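Local coordinates for citrate synthase (Metallosphaera sedula, PDB 6ABW), which probably catalyses the condensation of oxaloacetate with acetyl-CoA and water to give citrate and CoA, a step of the tricarboxylic acid cycle, at residues A[28-33]-A[358-363]; A[43-48]-A[66-71]; A[58-63]-A[350-355]; A[190-195]-A[344-349]. All blocks are in the same frame, centred on the assembly; numbering follows the deposited sequence.

Interaction 1: A[28-33]-A[358-363]; sequences TSLTYI and VIEYVE
The carboxylate of Glu-360 reaches end-on from its helix to the turn at 28-30 and takes a hydrogen bond on each oxygen. Thr-28 OG1 donates to Glu-360 OE2 at 2.7 Å, and the backbone N of Ser-29 donates to Glu-360 OE1 at 2.8 Å, nearly straight at 167°. Both oxygens use their syn lone pairs, each on the side of the other oxygen, so the two donors grip the carboxylate like a fork and restrain its rotation. The hydroxyl of Thr-28 stands anti to its own backbone N (chi1 -169°), which lets it serve twice: while giving its proton to Glu-360 OE2, Thr-28 OG1 accepts from Leu-30 N at 3.1 Å, closing an ST turn. The turn starts on the last residue of strand 24-28 and leads into strand 31-34, the first of the antiparallel sheet, and helix 342-365 is thus tied to it. Threonine suits the place because one hydroxyl both shapes the turn and holds the acid. Leu-30 runs past the glutamate in the opposite direction, laying CD1 3.7 Å from Glu-360 OE2. Lys-26 forms a salt bridge with the same OE2 and probably stabilises its negative charge. Were Glu-360 an alanine, Ser-29 N and the Lys-26 ammonium would probably lose their acceptor. The same turn lies at the dimer interface, Thr-28 packing on Ala-373 and Ser-29 on Gly-377 of the second subunit.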
loop_
_atom_site.group_PDB
_atom_site.type_symbol
_atom_site.label_atom_id
_atom_site.label_comp_id
_atom_site.label_asym_id
_atom_site.label_seq_id
_atom_site.Cartn_x
_atom_site.Cartn_y
_atom_site.Cartn_z
ATOM N N THR A 28 -18.526 -10.811 6.505
ATOM C CA THR A 28 -17.859 -10.568 7.745
ATOM C C THR A 28 -18.712 -10.954 8.922
ATOM O O THR A 28 -19.923 -10.897 8.826
ATOM C CB THR A 28 -17.373 -9.059 7.870
ATOM O OG1 THR A 28 -16.518 -8.948 8.983
ATOM C CG2 THR A 28 -18.541 -8.068 8.089
ATOM N N SER A 29 -18.057 -11.313 10.017
ATOM C CA SER A 29 -18.666 -11.511 11.322
ATOM C C SER A 29 -18.222 -10.478 12.328
ATOM O O SER A 29 -18.545 -10.561 13.490
ATOM C CB SER A 29 -18.348 -12.919 11.870
ATOM O OG SER A 29 -18.837 -13.844 10.952
ATOM N N LEU A 30 -17.572 -9.430 11.859
ATOM C CA LEU A 30 -16.945 -8.456 12.718
ATOM C C LEU A 30 -17.897 -7.366 13.171
ATOM O O LEU A 30 -17.997 -7.103 14.385
ATOM C CB LEU A 30 -15.739 -7.805 12.008
ATOM C CG LEU A 30 -14.539 -8.747 11.703
ATOM C CD1 LEU A 30 -13.495 -8.018 10.817
ATOM C CD2 LEU A 30 -13.905 -9.299 12.972
ATOM N N THR A 31 -18.525 -6.697 12.210
ATOM C CA THR A 31 -19.167 -5.418 12.474
ATOM C C THR A 31 -20.525 -5.412 11.798
ATOM O O THR A 31 -20.615 -5.731 10.593
ATOM C CB THR A 31 -18.308 -4.243 11.926
ATOM O OG1 THR A 31 -16.996 -4.350 12.501
ATOM C CG2 THR A 31 -18.806 -3.002 12.341
ATOM N N TYR A 32 -21.534 -5.124 12.605
ATOM C CA TYR A 32 -22.924 -4.962 12.117
ATOM C C TYR A 32 -23.328 -3.491 12.244
ATOM O O TYR A 32 -23.148 -2.885 13.282
ATOM C CB TYR A 32 -23.849 -5.842 12.962
ATOM C CG TYR A 32 -25.317 -5.622 12.682
ATOM C CD1 TYR A 32 -25.879 -6.097 11.507
ATOM C CD2 TYR A 32 -26.108 -4.930 13.594
ATOM C CE1 TYR A 32 -27.204 -5.857 11.215
ATOM C CE2 TYR A 32 -27.480 -4.722 13.325
ATOM C CZ TYR A 32 -27.991 -5.218 12.145
ATOM O OH TYR A 32 -29.308 -5.019 11.792
ATOM N N ILE A 33 -23.926 -2.947 11.196
ATOM C CA ILE A 33 -24.387 -1.562 11.194
ATOM C C ILE A 33 -25.827 -1.532 10.750
ATOM O O ILE A 33 -26.139 -2.145 9.730
ATOM C CB ILE A 33 -23.540 -0.666 10.248
ATOM C CG1 ILE A 33 -22.094 -0.672 10.682
ATOM C CG2 ILE A 33 -24.046 0.762 10.302
ATOM C CD1 ILE A 33 -21.137 -0.215 9.613
ATOM N N VAL A 358 -8.438 -8.716 7.164
ATOM C CA VAL A 358 -7.574 -9.437 6.279
ATOM C C VAL A 358 -7.450 -10.902 6.745
ATOM O O VAL A 358 -7.440 -11.778 5.885
ATOM C CB VAL A 358 -6.195 -8.816 5.997
ATOM C CG1 VAL A 358 -6.414 -7.470 5.280
ATOM C CG2 VAL A 358 -5.339 -8.641 7.213
ATOM N N ILE A 359 -7.450 -11.141 8.045
ATOM C CA ILE A 359 -7.344 -12.509 8.582
ATOM C C ILE A 359 -8.590 -13.271 8.161
ATOM O O ILE A 359 -8.491 -14.359 7.641
ATOM C CB ILE A 359 -7.119 -12.559 10.066
ATOM C CG1 ILE A 359 -5.755 -12.038 10.410
ATOM C CG2 ILE A 359 -7.327 -14.005 10.625
ATOM C CD1 ILE A 359 -5.508 -11.820 11.840
ATOM N N GLU A 360 -9.759 -12.657 8.309
ATOM C CA GLU A 360 -11.035 -13.274 7.863
ATOM C C GLU A 360 -11.008 -13.588 6.412
ATOM O O GLU A 360 -11.406 -14.697 5.962
ATOM C CB GLU A 360 -12.212 -12.324 8.071
ATOM C CG GLU A 360 -13.165 -12.626 9.156
ATOM C CD GLU A 360 -14.438 -11.712 9.095
ATOM O OE1 GLU A 360 -15.402 -12.104 9.788
ATOM O OE2 GLU A 360 -14.462 -10.640 8.377
ATOM N N TYR A 361 -10.526 -12.623 5.625
ATOM C CA TYR A 361 -10.458 -12.784 4.206
ATOM C C TYR A 361 -9.508 -13.899 3.745
ATOM O O TYR A 361 -9.896 -14.724 2.896
ATOM C CB TYR A 361 -10.132 -11.440 3.534
ATOM C CG TYR A 361 -10.179 -11.507 2.046
ATOM C CD1 TYR A 361 -11.384 -11.433 1.359
ATOM C CD2 TYR A 361 -9.010 -11.662 1.333
ATOM C CE1 TYR A 361 -11.404 -11.486 -0.042
ATOM C CE2 TYR A 361 -9.007 -11.745 -0.043
ATOM C CZ TYR A 361 -10.200 -11.653 -0.744
ATOM O OH TYR A 361 -10.128 -11.752 -2.144
ATOM N N VAL A 362 -8.291 -13.928 4.273
ATOM C CA VAL A 362 -7.296 -14.894 3.840
ATOM C C VAL A 362 -7.791 -16.299 4.292
ATOM O O VAL A 362 -7.665 -17.277 3.517
ATOM C CB VAL A 362 -5.903 -14.597 4.412
ATOM C CG1 VAL A 362 -4.961 -15.733 4.197
ATOM C CG2 VAL A 362 -5.281 -13.303 3.778
ATOM N N GLU A 363 -8.304 -16.393 5.518
ATOM C CA GLU A 363 -8.614 -17.739 6.080
ATOM C C GLU A 363 -9.849 -18.331 5.448
ATOM O O GLU A 363 -9.949 -19.524 5.354
ATOM C CB GLU A 363 -8.696 -17.706 7.586
ATOM C CG GLU A 363 -7.360 -17.526 8.238
ATOM C CD GLU A 363 -7.413 -17.609 9.762
ATOM O OE1 GLU A 363 -8.562 -17.894 10.292
ATOM O OE2 GLU A 363 -6.371 -17.377 10.485
#

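Interaction 2: A[43-48]-A[66-71]; sequences GGYDIE and GDLPTK
Leu-68 lays one methyl over the ring of Tyr-45, and this CH-pi contact is the tight part of the interface. Leu-68 CD1 sits 3.8 Å from the centroid of the Tyr-45 ring, 20° off the ring normal, displaced toward the hydroxyl-bearing end, where it comes within 3.7 Å of Tyr-45 CZ. The side chains approach from opposite directions. In Tyr-45, chi1 (-64°) directs the ring and its hydroxyl toward the loop, and chi2 (-71°) turns the flat face to the leucine. A branched aliphatic residue fits here because a single methyl can rest on the ring, while Leu-62 of helix 56-65 packs against both partners. The contact thereby joins the last, short strand of the antiparallel sheet, 45-46, to the loop between helices 56-65 and 71-84. The polar side is looser and works through water. Tyr-45 OH and Asp-67 OD1 are 4.5 Å apart, too far for a direct bond, but one water lying in the plane of the tyrosine ring spans them. It is 2.6 Å from Tyr-45 OH, donates to Asp-67 OD1 at 2.5 Å, and accepts from Leu-68 N at 2.8 Å. Asp-67 is exposed, yet its OD1 also forms a salt bridge with Arg-381 of the second subunit, and Tyr-45 packs on Asp-382 of that chain, placing this wet edge at the dimer interface.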
loop_
_atom_site.group_PDB
_atom_site.type_symbol
_atom_site.label_atom_id
_atom_site.label_comp_id
_atom_site.label_asym_id
_atom_site.label_seq_id
_atom_site.Cartn_x
_atom_site.Cartn_y
_atom_site.Cartn_z
ATOM N N GLY A 43 -19.218 -8.067 16.693
ATOM C CA GLY A 43 -19.365 -9.459 17.084
ATOM C C GLY A 43 -20.646 -9.694 17.928
ATOM O O GLY A 43 -20.649 -10.504 18.855
ATOM N N GLY A 44 -21.657 -8.897 17.658
ATOM C CA GLY A 44 -22.979 -8.949 18.332
ATOM C C GLY A 44 -23.139 -8.078 19.554
ATOM O O GLY A 44 -24.274 -7.934 20.086
ATOM N N TYR A 45 -22.044 -7.447 20.010
ATOM C CA TYR A 45 -22.067 -6.642 21.162
ATOM C C TYR A 45 -22.212 -5.146 20.774
ATOM O O TYR A 45 -21.447 -4.640 19.941
ATOM C CB TYR A 45 -20.789 -6.822 21.980
ATOM C CG TYR A 45 -20.601 -8.195 22.523
ATOM C CD1 TYR A 45 -21.422 -8.645 23.573
ATOM C CD2 TYR A 45 -19.619 -9.046 22.043
ATOM C CE1 TYR A 45 -21.236 -9.871 24.142
ATOM C CE2 TYR A 45 -19.408 -10.295 22.625
ATOM C CZ TYR A 45 -20.266 -10.707 23.661
ATOM O OH TYR A 45 -20.096 -11.937 24.265
ATOM N N ASP A 46 -23.212 -4.468 21.338
ATOM C CA ASP A 46 -23.469 -3.061 21.037
ATOM C C ASP A 46 -22.256 -2.243 21.422
ATOM O O ASP A 46 -21.661 -2.444 22.475
ATOM C CB ASP A 46 -24.688 -2.571 21.817
ATOM C CG ASP A 46 -26.013 -2.919 21.147
ATOM O OD1 ASP A 46 -26.260 -2.554 19.959
ATOM O OD2 ASP A 46 -26.869 -3.533 21.820
ATOM N N ILE A 47 -21.932 -1.264 20.600
ATOM C CA ILE A 47 -20.728 -0.446 20.875
ATOM C C ILE A 47 -20.783 0.239 22.219
ATOM O O ILE A 47 -19.759 0.311 22.893
ATOM C CB ILE A 47 -20.467 0.586 19.722
ATOM C CG1 ILE A 47 -19.174 1.322 19.928
ATOM C CG2 ILE A 47 -21.575 1.583 19.555
ATOM C CD1 ILE A 47 -17.937 0.498 19.621
ATOM N N GLU A 48 -21.943 0.728 22.644
ATOM C CA GLU A 48 -22.081 1.396 23.954
ATOM C C GLU A 48 -21.688 0.467 25.125
ATOM O O GLU A 48 -21.016 0.892 26.085
ATOM C CB GLU A 48 -23.521 1.978 24.083
ATOM C CG GLU A 48 -23.588 2.901 25.300
ATOM C CD GLU A 48 -24.982 3.434 25.631
ATOM O OE1 GLU A 48 -25.861 3.399 24.736
ATOM O OE2 GLU A 48 -25.173 3.871 26.812
ATOM N N GLY A 66 -13.271 -13.751 18.099
ATOM C CA GLY A 66 -14.725 -13.940 17.962
ATOM C C GLY A 66 -15.523 -13.900 19.255
ATOM O O GLY A 66 -16.749 -13.942 19.179
ATOM N N ASP A 67 -14.862 -13.766 20.403
ATOM C CA ASP A 67 -15.516 -13.605 21.684
ATOM C C ASP A 67 -14.702 -12.799 22.594
ATOM O O ASP A 67 -13.492 -12.713 22.432
ATOM C CB ASP A 67 -15.648 -14.959 22.361
ATOM C CG ASP A 67 -16.844 -15.715 21.891
ATOM O OD1 ASP A 67 -18.012 -15.322 22.264
ATOM O OD2 ASP A 67 -16.605 -16.721 21.202
ATOM N N LEU A 68 -15.346 -12.259 23.634
ATOM C CA LEU A 68 -14.684 -11.582 24.688
ATOM C C LEU A 68 -13.865 -12.597 25.479
ATOM O O LEU A 68 -14.220 -13.761 25.517
ATOM C CB LEU A 68 -15.626 -10.840 25.609
ATOM C CG LEU A 68 -16.335 -9.679 24.894
ATOM C CD1 LEU A 68 -17.562 -9.255 25.637
ATOM C CD2 LEU A 68 -15.359 -8.522 24.724
ATOM N N PRO A 69 -12.709 -12.177 26.010
ATOM C CA PRO A 69 -11.847 -13.188 26.581
ATOM C C PRO A 69 -12.192 -13.583 28.010
ATOM O O PRO A 69 -12.666 -12.757 28.800
ATOM C CB PRO A 69 -10.475 -12.476 26.618
ATOM C CG PRO A 69 -10.829 -11.022 26.807
ATOM C CD PRO A 69 -12.104 -10.857 26.030
ATOM N N THR A 70 -11.787 -14.809 28.383
ATOM C CA THR A 70 -11.653 -15.171 29.795
ATOM C C THR A 70 -10.499 -14.488 30.443
ATOM O O THR A 70 -9.614 -13.946 29.739
ATOM C CB THR A 70 -11.405 -16.680 29.957
ATOM O OG1 THR A 70 -10.162 -17.041 29.351
ATOM C CG2 THR A 70 -12.464 -17.459 29.292
ATOM N N LYS A 71 -10.447 -14.528 31.774
ATOM C CA LYS A 71 -9.288 -13.986 32.524
ATOM C C LYS A 71 -7.932 -14.474 31.976
ATOM O O LYS A 71 -6.995 -13.698 31.816
ATOM C CB LYS A 71 -9.338 -14.394 33.987
ATOM C CG LYS A 71 -10.204 -13.567 34.902
ATOM C CD LYS A 71 -10.241 -14.218 36.295
ATOM C CE LYS A 71 -11.492 -13.829 37.071
ATOM N NZ LYS A 71 -11.457 -12.379 37.423
HETATM O O HOH W 1 -17.915 -13.330 23.719
#

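Interaction 3: A[58-63]-A[350-355]; sequences EVVHLM and RTLGWT
Helices 58-63 and 350-355 run nearly parallel, their segment axes 14° apart and 10.1 Å from each other at closest approach, with Val-60 and Leu-352 the nearest pair by CA atoms. Leu-352 spans the space between them. Its chi1 of 179° points the branch straight out from its own helix and sends both methyls into the surface formed by Val-59, Val-60 and Met-63. Leu-352 CD2 goes deepest: it lies 3.5 Å from Val-60 CA, against the backbone itself, and 3.7 Å from Val-59 O. The same methyl meets Val-60 CG2 at 3.9 Å and Met-63 CG at 3.8 Å, while Leu-352 CD1 rests by Val-60 CA and Met-63 CB. Val-59, crossing the leucine at about a right angle, touches it more lightly through CG1. Met-63 is bent at chi2 and chi3, a shape that brings SD as well as CG alongside the leucine's branch point; a flexible thioether chain can follow that contour. All four residues are buried, and the contact is wholly apolar in its side chains. Shortening Leu-352 to alanine is likely to leave a gap between the helices and deprive the methionine of the surface against which it bends. Around this pair, helix 71-84 packs on Glu-58 and His-61 of the first segment, whereas helices 128-151 and 214-225 pack against Thr-351, Trp-354 and Thr-355 of the second, embedding helix 342-365 in the helical body of the enzyme.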
loop_
_atom_site.group_PDB
_atom_site.type_symbol
_atom_site.label_atom_id
_atom_site.label_comp_id
_atom_site.label_asym_id
_atom_site.label_seq_id
_atom_site.Cartn_x
_atom_site.Cartn_y
_atom_site.Cartn_z
ATOM N N GLU A 58 -9.746 -6.239 25.431
ATOM C CA GLU A 58 -10.867 -7.139 25.257
ATOM C C GLU A 58 -11.506 -7.093 23.901
ATOM O O GLU A 58 -11.858 -8.107 23.370
ATOM C CB GLU A 58 -11.919 -6.942 26.385
ATOM C CG GLU A 58 -11.435 -7.410 27.761
ATOM C CD GLU A 58 -12.366 -6.960 28.916
ATOM O OE1 GLU A 58 -13.159 -7.820 29.410
ATOM O OE2 GLU A 58 -12.387 -5.740 29.278
ATOM N N VAL A 59 -11.597 -5.902 23.310
ATOM C CA VAL A 59 -12.115 -5.778 21.994
ATOM C C VAL A 59 -11.119 -6.308 20.916
ATOM O O VAL A 59 -11.540 -6.875 19.927
ATOM C CB VAL A 59 -12.571 -4.289 21.720
ATOM C CG1 VAL A 59 -12.896 -4.087 20.263
ATOM C CG2 VAL A 59 -13.764 -3.913 22.559
ATOM N N VAL A 60 -9.822 -6.161 21.150
ATOM C CA VAL A 60 -8.838 -6.818 20.287
ATOM C C VAL A 60 -9.102 -8.335 20.236
ATOM O O VAL A 60 -9.212 -8.932 19.195
ATOM C CB VAL A 60 -7.439 -6.554 20.819
ATOM C CG1 VAL A 60 -6.421 -7.391 20.069
ATOM C CG2 VAL A 60 -7.065 -5.068 20.648
ATOM N N HIS A 61 -9.298 -8.937 21.422
ATOM C CA HIS A 61 -9.614 -10.380 21.499
ATOM C C HIS A 61 -10.918 -10.722 20.809
ATOM O O HIS A 61 -10.976 -11.679 20.054
ATOM C CB HIS A 61 -9.568 -10.828 22.977
ATOM C CG HIS A 61 -9.578 -12.305 23.151
ATOM N ND1 HIS A 61 -10.672 -13.085 22.871
ATOM C CD2 HIS A 61 -8.557 -13.166 23.419
ATOM C CE1 HIS A 61 -10.357 -14.360 23.021
ATOM N NE2 HIS A 61 -9.074 -14.435 23.343
ATOM N N LEU A 62 -11.955 -9.909 20.971
ATOM C CA LEU A 62 -13.213 -10.121 20.283
ATOM C C LEU A 62 -13.117 -10.088 18.788
ATOM O O LEU A 62 -13.693 -10.926 18.110
ATOM C CB LEU A 62 -14.225 -9.055 20.782
ATOM C CG LEU A 62 -15.558 -8.958 20.101
ATOM C CD1 LEU A 62 -16.328 -10.243 20.394
ATOM C CD2 LEU A 62 -16.268 -7.682 20.616
ATOM N N MET A 63 -12.418 -9.100 18.244
ATOM C CA MET A 63 -12.266 -8.989 16.809
ATOM C C MET A 63 -11.404 -10.068 16.193
ATOM O O MET A 63 -11.669 -10.526 15.114
ATOM C CB MET A 63 -11.713 -7.633 16.457
ATOM C CG MET A 63 -12.674 -6.528 16.822
ATOM S SD MET A 63 -12.804 -5.458 15.381
ATOM C CE MET A 63 -14.564 -5.662 15.072
ATOM N N ARG A 350 -7.899 1.701 14.055
ATOM C CA ARG A 350 -8.352 0.949 12.903
ATOM C C ARG A 350 -7.377 -0.188 12.491
ATOM O O ARG A 350 -7.811 -1.108 11.810
ATOM C CB ARG A 350 -8.677 1.898 11.744
ATOM C CG ARG A 350 -9.239 1.300 10.464
ATOM C CD ARG A 350 -10.538 0.546 10.702
ATOM N NE ARG A 350 -11.541 1.359 11.388
ATOM C CZ ARG A 350 -12.521 2.097 10.809
ATOM N NH1 ARG A 350 -12.750 2.056 9.502
ATOM N NH2 ARG A 350 -13.326 2.837 11.539
ATOM N N THR A 351 -6.139 -0.186 12.983
ATOM C CA THR A 351 -5.279 -1.353 12.753
ATOM C C THR A 351 -5.944 -2.644 13.212
ATOM O O THR A 351 -5.760 -3.675 12.550
ATOM C CB THR A 351 -3.861 -1.274 13.390
ATOM O OG1 THR A 351 -3.971 -1.158 14.823
ATOM C CG2 THR A 351 -3.094 -0.127 12.787
ATOM N N LEU A 352 -6.853 -2.555 14.234
ATOM C CA LEU A 352 -7.526 -3.724 14.671
ATOM C C LEU A 352 -8.476 -4.210 13.634
ATOM O O LEU A 352 -8.409 -5.388 13.300
ATOM C CB LEU A 352 -8.255 -3.496 15.971
ATOM C CG LEU A 352 -9.040 -4.685 16.513
ATOM C CD1 LEU A 352 -8.115 -5.882 16.688
ATOM C CD2 LEU A 352 -9.721 -4.367 17.879
ATOM N N GLY A 353 -9.322 -3.334 13.105
ATOM C CA GLY A 353 -10.234 -3.702 12.017
ATOM C C GLY A 353 -9.535 -4.137 10.737
ATOM O O GLY A 353 -9.922 -5.141 10.139
ATOM N N TRP A 354 -8.448 -3.457 10.353
ATOM C CA TRP A 354 -7.680 -3.888 9.177
ATOM C C TRP A 354 -7.121 -5.313 9.295
ATOM O O TRP A 354 -7.336 -6.131 8.425
ATOM C CB TRP A 354 -6.534 -2.897 8.885
ATOM C CG TRP A 354 -6.963 -1.531 8.443
ATOM C CD1 TRP A 354 -8.083 -1.190 7.753
ATOM C CD2 TRP A 354 -6.220 -0.313 8.629
ATOM N NE1 TRP A 354 -8.084 0.160 7.513
ATOM C CE2 TRP A 354 -6.933 0.714 8.012
ATOM C CE3 TRP A 354 -4.997 -0.019 9.216
ATOM C CZ2 TRP A 354 -6.538 2.016 8.077
ATOM C CZ3 TRP A 354 -4.592 1.278 9.250
ATOM C CH2 TRP A 354 -5.337 2.275 8.678
ATOM N N THR A 355 -6.493 -5.608 10.401
ATOM C CA THR A 355 -5.881 -6.899 10.606
ATOM C C THR A 355 -6.992 -7.973 10.717
ATOM O O THR A 355 -6.899 -9.076 10.109
ATOM C CB THR A 355 -5.003 -6.972 11.820
ATOM O OG1 THR A 355 -5.702 -6.615 13.033
ATOM C CG2 THR A 355 -3.730 -6.181 11.693
#

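Interaction 4: A[190-195]-A[344-349]; sequences ILYADH and SLFALS
Tyr-192 and Phe-346 form an edge-to-face, T-shaped aromatic pair, with centroids 5.0 Å apart and planes at 76°. The edge belongs to Phe-346: its CD1 stands over the tyrosine face, offset toward the rim and 3.6 Å from Tyr-192 CD1. A chi1 of 167° swings the Phe-346 ring away from its own N-H and carries it from helix 342-365 to that face. Two aromatic residues suit the site, since the weakly positive C-H edge of one meets the electron-rich face of the other.

Close van der Waals packing follows where the backbones meet, the CA atoms of Ala-193 and Ser-349 being only 4.8 Å apart. Ser-349 CB packs on Tyr-192 CB at 3.6 Å, and Ala-193 CB lies 4.1 Å from Ser-349 O, small residues where there is little room between the chains.

The side-chain hydroxyls at this crossing find their partners outside the two segments. Ser-349 OG is hydrogen-bonded to Leu-189 O, in the helix that ends just before Tyr-192. Tyr-192 OH is hydrogen-bonded to both Asp-325 and Ser-328.

Asp-325 is predicted to be an active-site residue, and Tyr-192 would then be a second-shell residue. Phe-346, with Phe-283, helps to hold the tilt of the tyrosine ring and the two hydrogen bonds hold its hydroxyl, so the contact is consistent with a role in positioning the Asp-325 carboxylate for the reaction with acetyl-CoA.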
loop_
_atom_site.group_PDB
_atom_site.type_symbol
_atom_site.label_atom_id
_atom_site.label_comp_id
_atom_site.label_asym_id
_atom_site.label_seq_id
_atom_site.Cartn_x
_atom_site.Cartn_y
_atom_site.Cartn_z
ATOM N N ILE A 190 -11.587 1.859 21.064
ATOM C CA ILE A 190 -12.704 0.942 20.712
ATOM C C ILE A 190 -13.608 1.533 19.628
ATOM O O ILE A 190 -14.020 0.832 18.678
ATOM C CB ILE A 190 -13.551 0.617 21.973
ATOM C CG1 ILE A 190 -12.706 -0.225 22.984
ATOM C CG2 ILE A 190 -14.815 -0.151 21.578
ATOM C CD1 ILE A 190 -13.305 -0.269 24.372
ATOM N N LEU A 191 -13.880 2.834 19.756
ATOM C CA LEU A 191 -14.870 3.492 18.898
ATOM C C LEU A 191 -14.505 3.483 17.417
ATOM O O LEU A 191 -15.362 3.383 16.542
ATOM C CB LEU A 191 -15.127 4.928 19.396
ATOM C CG LEU A 191 -15.967 5.104 20.679
ATOM C CD1 LEU A 191 -15.926 6.486 21.303
ATOM C CD2 LEU A 191 -17.421 4.682 20.437
ATOM N N TYR A 192 -13.221 3.655 17.127
ATOM C CA TYR A 192 -12.711 3.722 15.796
ATOM C C TYR A 192 -12.215 2.373 15.211
ATOM O O TYR A 192 -11.706 2.354 14.078
ATOM C CB TYR A 192 -11.634 4.832 15.711
ATOM C CG TYR A 192 -12.062 6.245 15.379
ATOM C CD1 TYR A 192 -13.123 6.511 14.472
ATOM C CD2 TYR A 192 -11.350 7.333 15.841
ATOM C CE1 TYR A 192 -13.415 7.788 14.076
ATOM C CE2 TYR A 192 -11.662 8.620 15.453
ATOM C CZ TYR A 192 -12.719 8.846 14.559
ATOM O OH TYR A 192 -13.004 10.150 14.125
ATOM N N ALA A 193 -12.427 1.245 15.948
ATOM C CA ALA A 193 -11.749 0.009 15.609
ATOM C C ALA A 193 -12.169 -0.524 14.249
ATOM O O ALA A 193 -11.314 -1.028 13.535
ATOM C CB ALA A 193 -11.889 -1.052 16.675
ATOM N N ASP A 194 -13.455 -0.490 13.885
ATOM C CA ASP A 194 -13.864 -0.978 12.600
ATOM C C ASP A 194 -15.189 -0.354 12.152
ATOM O O ASP A 194 -16.025 -0.084 13.009
ATOM C CB ASP A 194 -14.111 -2.508 12.597
ATOM C CG ASP A 194 -14.177 -3.044 11.148
ATOM O OD1 ASP A 194 -13.310 -2.640 10.272
ATOM O OD2 ASP A 194 -15.141 -3.765 10.807
ATOM N N HIS A 195 -15.346 -0.132 10.855
ATOM C CA HIS A 195 -16.629 0.367 10.325
ATOM C C HIS A 195 -16.662 0.316 8.808
ATOM O O HIS A 195 -15.810 0.970 8.141
ATOM C CB HIS A 195 -16.823 1.820 10.735
ATOM C CG HIS A 195 -18.246 2.253 10.898
ATOM N ND1 HIS A 195 -18.907 2.978 9.935
ATOM C CD2 HIS A 195 -19.112 2.083 11.912
ATOM C CE1 HIS A 195 -20.146 3.184 10.349
ATOM N NE2 HIS A 195 -20.298 2.652 11.534
ATOM N N SER A 344 -3.885 9.840 12.385
ATOM C CA SER A 344 -2.977 8.813 12.893
ATOM C C SER A 344 -3.561 8.076 14.098
ATOM O O SER A 344 -3.355 6.851 14.255
ATOM C CB SER A 344 -1.585 9.411 13.234
ATOM O OG SER A 344 -0.944 9.768 12.045
ATOM N N LEU A 345 -4.333 8.792 14.929
ATOM C CA LEU A 345 -5.012 8.200 16.087
ATOM C C LEU A 345 -6.156 7.313 15.656
ATOM O O LEU A 345 -6.360 6.230 16.198
ATOM C CB LEU A 345 -5.463 9.251 17.105
ATOM C CG LEU A 345 -4.302 10.009 17.717
ATOM C CD1 LEU A 345 -4.802 11.355 18.274
ATOM C CD2 LEU A 345 -3.698 9.131 18.811
ATOM N N PHE A 346 -6.893 7.756 14.647
ATOM C CA PHE A 346 -7.828 6.900 13.949
ATOM C C PHE A 346 -7.126 5.613 13.480
ATOM O O PHE A 346 -7.644 4.477 13.685
ATOM C CB PHE A 346 -8.490 7.654 12.745
ATOM C CG PHE A 346 -9.227 6.772 11.786
ATOM C CD1 PHE A 346 -10.585 6.491 11.986
ATOM C CD2 PHE A 346 -8.590 6.194 10.736
ATOM C CE1 PHE A 346 -11.267 5.672 11.100
ATOM C CE2 PHE A 346 -9.246 5.323 9.867
ATOM C CZ PHE A 346 -10.580 5.041 10.064
ATOM N N ALA A 347 -6.005 5.769 12.790
ATOM C CA ALA A 347 -5.294 4.635 12.210
ATOM C C ALA A 347 -4.854 3.641 13.314
ATOM O O ALA A 347 -4.899 2.448 13.126
ATOM C CB ALA A 347 -4.094 5.096 11.392
ATOM N N LEU A 348 -4.347 4.174 14.424
ATOM C CA LEU A 348 -3.979 3.345 15.590
ATOM C C LEU A 348 -5.113 2.352 15.983
ATOM O O LEU A 348 -4.918 1.147 16.097
ATOM C CB LEU A 348 -3.597 4.218 16.769
ATOM C CG LEU A 348 -3.256 3.469 18.075
ATOM C CD1 LEU A 348 -2.203 2.397 17.986
ATOM C CD2 LEU A 348 -2.915 4.476 19.189
ATOM N N SER A 349 -6.313 2.903 16.111
ATOM C CA SER A 349 -7.500 2.136 16.399
ATOM C C SER A 349 -7.882 1.166 15.274
ATOM O O SER A 349 -8.141 -0.045 15.500
ATOM C CB SER A 349 -8.600 3.169 16.610
ATOM O OG SER A 349 -9.827 2.502 16.779
#

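In the fold
Interactions 1, 3 and 4 share helix 342-365, which meets in turn the segments 190-195, 58-63 and 28-33. Interactions 3 and 4 are closest, about 9 Å between centres, and Arg-350 NE joins them by a probable hydrogen bond to Tyr-192 O at 2.9 Å. Interactions 1 and 4 meet where Thr-31 OG1 lies 2.6 Å from Asp-194 OD2, and interactions 2 and 3 where Asp-67 O lies 2.9 Å from His-61 ND1. Interactions 1, 2 and 3 also touch the second subunit and lie away from the known and predicted sites. Interaction 4 lies nearest the chemistry: the Tyr-192 side chain is about 3 Å from that of Asp-325, predicted to be catalytic, and the Phe-346 side chain about 10 Å from the bound acetyl-CoA.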